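Local coordinates for protein short chain dehydrogenase (A0QTM2 homolog) (Mycobacterium thermoresistibile, PDB 3SC4) that probably catalyses NAD(P)-dependent oxidation or reduction of an unspecified substrate, as a Rossmann-fold member of the short-chain dehydrogenase family, at residues I74-G77 with D78-A81; Y129-S132 with Q133-P137; V254-L257 with S258-D261. All blocks are in the same frame, centred on the assembly; numbering follows the deposited sequence. Where two conformers were deposited one is given.

Contact 1: residues I74-G77 with D78-A81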
# COMPACT_ATOMS: atom_id res chain seq x y z
N ILE B 74 -6.76 -15.70 7.39
CA ILE B 74 -7.12 -14.37 6.86
C ILE B 74 -6.67 -14.16 5.40
O ILE B 74 -7.13 -13.23 4.75
CB ILE B 74 -6.46 -13.28 7.71
CG1 ILE B 74 -6.91 -11.88 7.32
CG2 ILE B 74 -4.91 -13.36 7.57
CD1 ILE B 74 -6.39 -10.80 8.32
N ARG B 75 -5.73 -14.98 4.93
CA ARG B 75 -5.27 -14.89 3.55
C ARG B 75 -6.17 -15.67 2.61
O ARG B 75 -6.03 -15.55 1.41
CB ARG B 75 -3.82 -15.39 3.43
CG ARG B 75 -2.79 -14.33 3.80
CD ARG B 75 -1.42 -14.96 3.99
NE ARG B 75 -1.47 -16.15 4.83
CZ ARG B 75 -0.53 -17.09 4.83
NH1 ARG B 75 0.54 -16.97 4.05
NH2 ARG B 75 -0.64 -18.15 5.61
N ASP B 76 -7.11 -16.44 3.16
CA ASP B 76 -8.08 -17.18 2.36
C ASP B 76 -9.41 -16.45 2.49
O ASP B 76 -9.98 -16.37 3.58
CB ASP B 76 -8.16 -18.63 2.85
CG ASP B 76 -9.23 -19.46 2.15
OD1 ASP B 76 -10.03 -18.94 1.37
OD2 ASP B 76 -9.29 -20.68 2.43
N GLY B 77 -9.87 -15.90 1.38
CA GLY B 77 -11.03 -15.02 1.37
C GLY B 77 -12.31 -15.74 1.73
O GLY B 77 -13.21 -15.15 2.34
N ASP B 78 -12.40 -17.01 1.36
CA ASP B 78 -13.56 -17.82 1.72
C ASP B 78 -13.58 -18.07 3.22
O ASP B 78 -14.63 -17.96 3.83
CB ASP B 78 -13.57 -19.13 0.92
CG ASP B 78 -13.76 -18.90 -0.60
OD1 ASP B 78 -14.47 -17.94 -0.97
OD2 ASP B 78 -13.22 -19.67 -1.42
N ALA B 79 -12.41 -18.35 3.81
CA ALA B 79 -12.33 -18.58 5.25
C ALA B 79 -12.75 -17.32 6.00
O ALA B 79 -13.43 -17.41 7.03
CB ALA B 79 -10.91 -19.04 5.70
N VAL B 80 -12.38 -16.16 5.46
CA VAL B 80 -12.79 -14.90 6.05
C VAL B 80 -14.30 -14.76 5.99
O VAL B 80 -14.94 -14.46 7.02
CB VAL B 80 -12.08 -13.68 5.39
CG1 VAL B 80 -12.72 -12.37 5.84
CG2 VAL B 80 -10.61 -13.69 5.74
N ALA B 81 -14.87 -15.02 4.82
CA ALA B 81 -16.34 -14.94 4.65
C ALA B 81 -17.02 -15.90 5.62
O ALA B 81 -18.01 -15.54 6.25
CB ALA B 81 -16.76 -15.26 3.21
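An N-cap opens helix 77-91, with Asp-76 as the cap residue and Asp-78 and Ala-79 supplying first-turn amides to its carboxylate. OD1 of Asp-76 takes both: it lies 3.1 Å from Asp-78 N, in a weak bond bent to 131° at the hydrogen, and Ala-79 N gives it a second, longer weak bond. The side chain reaches them because CG stands anti to the backbone N (chi1 175°), which swings the carboxylate forward over the start of the helix. Main-chain bonds take over from there. Val-80 N donates to Asp-76 O at 3.1 Å, and Ala-81 N to Gly-77 O at 3.0 Å. The CB of Ala-79 sits 3.9 Å from Asp-76 CG, against the carboxylate carbon. Two acidic groups share this end, Asp-76 OD1 being 4.3 Å from Asp-78 OD2; the helix dipole probably eases their mutual repulsion. On the inner side, Val-80 turns CG2 back toward the loop, 3.6 Å from Ile-74 O and 4.4 Å from Ile-74 CG1. The cap thus marks the change from the loop after strand 66-71 to helix 77-91, at the surface of the Rossmann fold. Ile-74 and Val-80 both lean on helix 114-135, through Val-131 and Ser-134 among others, while Arg-126 of that helix binds the carbonyl of Arg-75.

Contact 2: residues Y129-S132 with Q133-P137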
# COMPACT_ATOMS: atom_id res chain seq x y z
N TYR B 129 -8.36 -5.51 4.02
CA TYR B 129 -9.36 -5.29 3.00
C TYR B 129 -10.46 -6.38 3.09
O TYR B 129 -11.65 -6.06 3.21
CB TYR B 129 -8.69 -5.29 1.62
CG TYR B 129 -9.62 -4.96 0.47
CD1 TYR B 129 -9.87 -3.65 0.11
CD2 TYR B 129 -10.24 -5.96 -0.26
CE1 TYR B 129 -10.70 -3.35 -0.95
CE2 TYR B 129 -11.10 -5.66 -1.31
CZ TYR B 129 -11.31 -4.34 -1.64
OH TYR B 129 -12.15 -4.01 -2.66
N ALA B 130 -10.06 -7.65 3.05
CA ALA B 130 -11.03 -8.77 3.04
C ALA B 130 -11.89 -8.80 4.31
O ALA B 130 -13.12 -8.90 4.25
CB ALA B 130 -10.29 -10.10 2.84
N VAL B 131 -11.25 -8.70 5.47
CA VAL B 131 -11.97 -8.68 6.73
C VAL B 131 -12.95 -7.50 6.79
O VAL B 131 -14.12 -7.70 7.15
CB VAL B 131 -10.99 -8.63 7.93
CG1 VAL B 131 -11.68 -8.15 9.20
CG2 VAL B 131 -10.34 -9.99 8.15
N SER B 132 -12.49 -6.29 6.43
CA SER B 132 -13.32 -5.10 6.50
C SER B 132 -14.48 -5.21 5.52
O SER B 132 -15.60 -4.94 5.87
CB SER B 132 -12.53 -3.81 6.23
OG SER B 132 -11.51 -3.56 7.21
N GLN B 133 -14.20 -5.64 4.29
CA GLN B 133 -15.22 -5.77 3.28
C GLN B 133 -16.29 -6.72 3.71
O GLN B 133 -17.50 -6.50 3.50
CB GLN B 133 -14.61 -6.29 1.98
CG GLN B 133 -15.60 -6.50 0.83
CD GLN B 133 -14.93 -7.19 -0.34
OE1 GLN B 133 -14.53 -8.35 -0.24
NE2 GLN B 133 -14.77 -6.47 -1.45
N SER B 134 -15.86 -7.82 4.30
CA SER B 134 -16.81 -8.86 4.64
C SER B 134 -17.67 -8.43 5.83
O SER B 134 -18.85 -8.78 5.90
CB SER B 134 -16.08 -10.17 4.89
OG SER B 134 -16.97 -11.14 5.35
N CYS B 135 -17.09 -7.65 6.75
CA CYS B 135 -17.84 -7.14 7.90
C CYS B 135 -18.86 -6.04 7.54
O CYS B 135 -19.94 -5.98 8.14
CB CYS B 135 -16.88 -6.60 8.96
SG CYS B 135 -16.07 -7.87 10.00
N ILE B 136 -18.53 -5.20 6.56
CA ILE B 136 -19.28 -3.98 6.31
C ILE B 136 -20.81 -4.14 6.20
O ILE B 136 -21.54 -3.40 6.86
CB ILE B 136 -18.71 -3.18 5.12
CG1 ILE B 136 -17.48 -2.40 5.59
CG2 ILE B 136 -19.80 -2.23 4.53
CD1 ILE B 136 -16.53 -1.97 4.51
N PRO B 137 -21.30 -5.12 5.42
CA PRO B 137 -22.76 -5.28 5.30
C PRO B 137 -23.48 -5.57 6.63
O PRO B 137 -24.64 -5.18 6.82
CB PRO B 137 -22.93 -6.46 4.33
CG PRO B 137 -21.56 -6.74 3.74
CD PRO B 137 -20.56 -6.20 4.74
O HOH W 1 -13.94 -9.95 1.93
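The carbonyl oxygen of Ala-130 is gripped twice, by Ser-134 N at 2.9 Å and by a water that donates to it. That water gives its other hydrogen to Gln-133 OE1, 2.8 Å from the water oxygen, so it bridges the main chain to the glutamine amide. Gln-133 reaches it by running extended: a chi1 of 178° points CG away from the residue's own amide nitrogen, and the chain stays stretched beyond it. The NE2 end of the amide crosses near the Tyr-129 ring: NE2 is 3.8 Å from Tyr-129 CE2 and meets the ring obliquely, the ring and amide planes being 62° apart. Beneath these side chains, Gln-133 N bonds Tyr-129 O at 2.8 Å, nearly straight at 164°. The i to i+4 pattern of helix 114-135 continues with Cys-135 N to Val-131 O and then Ile-136 N to Ser-132 O. This helix flanks the parallel sheet of the Rossmann fold, and Val-131 and Cys-135, one turn apart with CG1 of the valine 4.5 Å from SG of the cysteine, both press on Phe-13 and Cys-97 of that sheet. Tyr-129 OH bonds Val-112 O and Gln-133 NE2 bonds Ile-109 O, both acceptors on the second subunit, where Phe-117 also stacks on the Tyr-129 ring. The buried Ser-132 hydroxyl is bonded instead within its own chain, to Thr-128 O and Asn-99 ND2. Ile-136 folds its CG1 back to 3.2 Å from Ser-132 O.

Contact 3: residues V254-L257 with S258-D261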
# COMPACT_ATOMS: atom_id res chain seq x y z
N VAL B 254 -7.33 10.97 30.79
CA VAL B 254 -6.21 10.36 31.48
C VAL B 254 -5.12 11.42 31.67
O VAL B 254 -4.73 12.07 30.70
CB VAL B 254 -5.68 9.15 30.70
CG1 VAL B 254 -4.44 8.58 31.39
CG2 VAL B 254 -6.78 8.08 30.56
N THR B 255 -4.65 11.63 32.90
CA THR B 255 -3.57 12.59 33.13
C THR B 255 -2.23 11.92 33.37
O THR B 255 -1.18 12.50 33.08
CB THR B 255 -3.88 13.58 34.27
OG1 THR B 255 -4.09 12.88 35.51
CG2 THR B 255 -5.13 14.44 33.89
N ASP B 256 -2.26 10.70 33.87
CA ASP B 256 -1.06 10.00 34.30
C ASP B 256 -0.82 8.80 33.38
O ASP B 256 -1.37 7.75 33.60
CB ASP B 256 -1.27 9.55 35.75
CG ASP B 256 -0.07 8.80 36.33
OD1 ASP B 256 0.99 8.74 35.67
OD2 ASP B 256 -0.19 8.26 37.46
N LEU B 257 0.01 8.97 32.36
CA LEU B 257 0.33 7.86 31.46
C LEU B 257 1.27 6.80 32.06
O LEU B 257 1.44 5.74 31.46
CB LEU B 257 0.94 8.39 30.15
CG LEU B 257 0.02 9.21 29.24
CD1 LEU B 257 0.83 10.05 28.23
CD2 LEU B 257 -1.01 8.30 28.54
N SER B 258 1.87 7.07 33.22
CA SER B 258 2.81 6.13 33.84
C SER B 258 2.18 4.79 34.18
O SER B 258 2.88 3.79 34.30
CB SER B 258 3.42 6.71 35.13
OG SER B 258 4.30 7.78 34.85
N VAL B 259 0.86 4.76 34.35
CA VAL B 259 0.20 3.49 34.65
C VAL B 259 0.34 2.49 33.49
O VAL B 259 0.03 1.29 33.64
CB VAL B 259 -1.29 3.69 34.99
CG1 VAL B 259 -1.44 4.61 36.24
CG2 VAL B 259 -2.06 4.27 33.77
N TYR B 260 0.78 2.98 32.33
CA TYR B 260 1.04 2.12 31.16
C TYR B 260 2.52 1.74 31.01
O TYR B 260 2.86 0.84 30.24
CB TYR B 260 0.54 2.81 29.88
CG TYR B 260 -0.94 3.12 29.96
CD1 TYR B 260 -1.88 2.09 29.94
CD2 TYR B 260 -1.39 4.42 30.10
CE1 TYR B 260 -3.23 2.35 30.04
CE2 TYR B 260 -2.77 4.68 30.20
CZ TYR B 260 -3.67 3.63 30.16
OH TYR B 260 -5.02 3.88 30.24
N ASP B 261 3.38 2.41 31.75
CA ASP B 261 4.82 2.15 31.67
C ASP B 261 5.13 0.79 32.32
O ASP B 261 4.63 0.46 33.40
CB ASP B 261 5.62 3.30 32.32
CG ASP B 261 5.39 4.65 31.65
OD1 ASP B 261 4.53 4.74 30.73
OD2 ASP B 261 6.04 5.64 32.05
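Val-254 to Leu-257 belong to an irregular loop that runs into a short 3-10 segment covering 258-260. The bond that joins the two halves runs from Tyr-260 N to Leu-257 O, 3.0 Å long and 160° at the hydrogen. Within the second half, Asp-261 N repeats the i to i+3 step to Ser-258 O at 2.9 Å. The Asp-256 side chain holds the start of the turn: OD1 accepts from Ser-258 N at 3.1 Å, and the amide comes in from above the carboxylate plane. A chi1 of 180° sends the carboxylate away from its own amide nitrogen and along the chain toward that of Ser-258. Asp-256 OD2 comes within 4.0 Å of Val-259 CG1, the two side chains crossing at a slant. On another side of the turn, Leu-257 and Tyr-260 meet through CD2 of the leucine and CD2 of the ring, 4.2 Å apart. Val-254 adds its CG1 at the ring edge, near its plane, 4.4 Å from CE2 of Tyr-260, while Val-259 CG2 lies 3.6 Å above one face, offset toward the rim. The ring hydroxyl bonds Asp-226 of helix 222-232, and Asp-261 OD1 forms a salt bridge with Arg-219, so both side chains tie the turn to other parts of the chain. An aspartate side chain accepting the amide two residues on, as Asp-256 does from Ser-258, is the mark of an Asx turn; here it leads into the 3-10 turn in the C-terminal region after helix 245-252.

How the contacts relate
Along the chain the contacts come in series, and in space they divide into a close pair and a distant third. Contacts 1 and 2 have centres about 11 Å apart and touch directly: Val-80 CG1 lies 3.9 Å from Val-131 CA, and Ile-74 CG1 is 4.0 Å from Val-131 CG2. They thus join the start of helix 77-91 to the later turns of helix 114-135, neighbours in the Rossmann-type domain. Contact 3 lies on the opposite side of the chain's centre, about 38 Å from contact 1 and about 34 Å from contact 2 between centres, in the C-terminal region. Contact 2 also engages the second subunit, whereas no other chain touches contact 3.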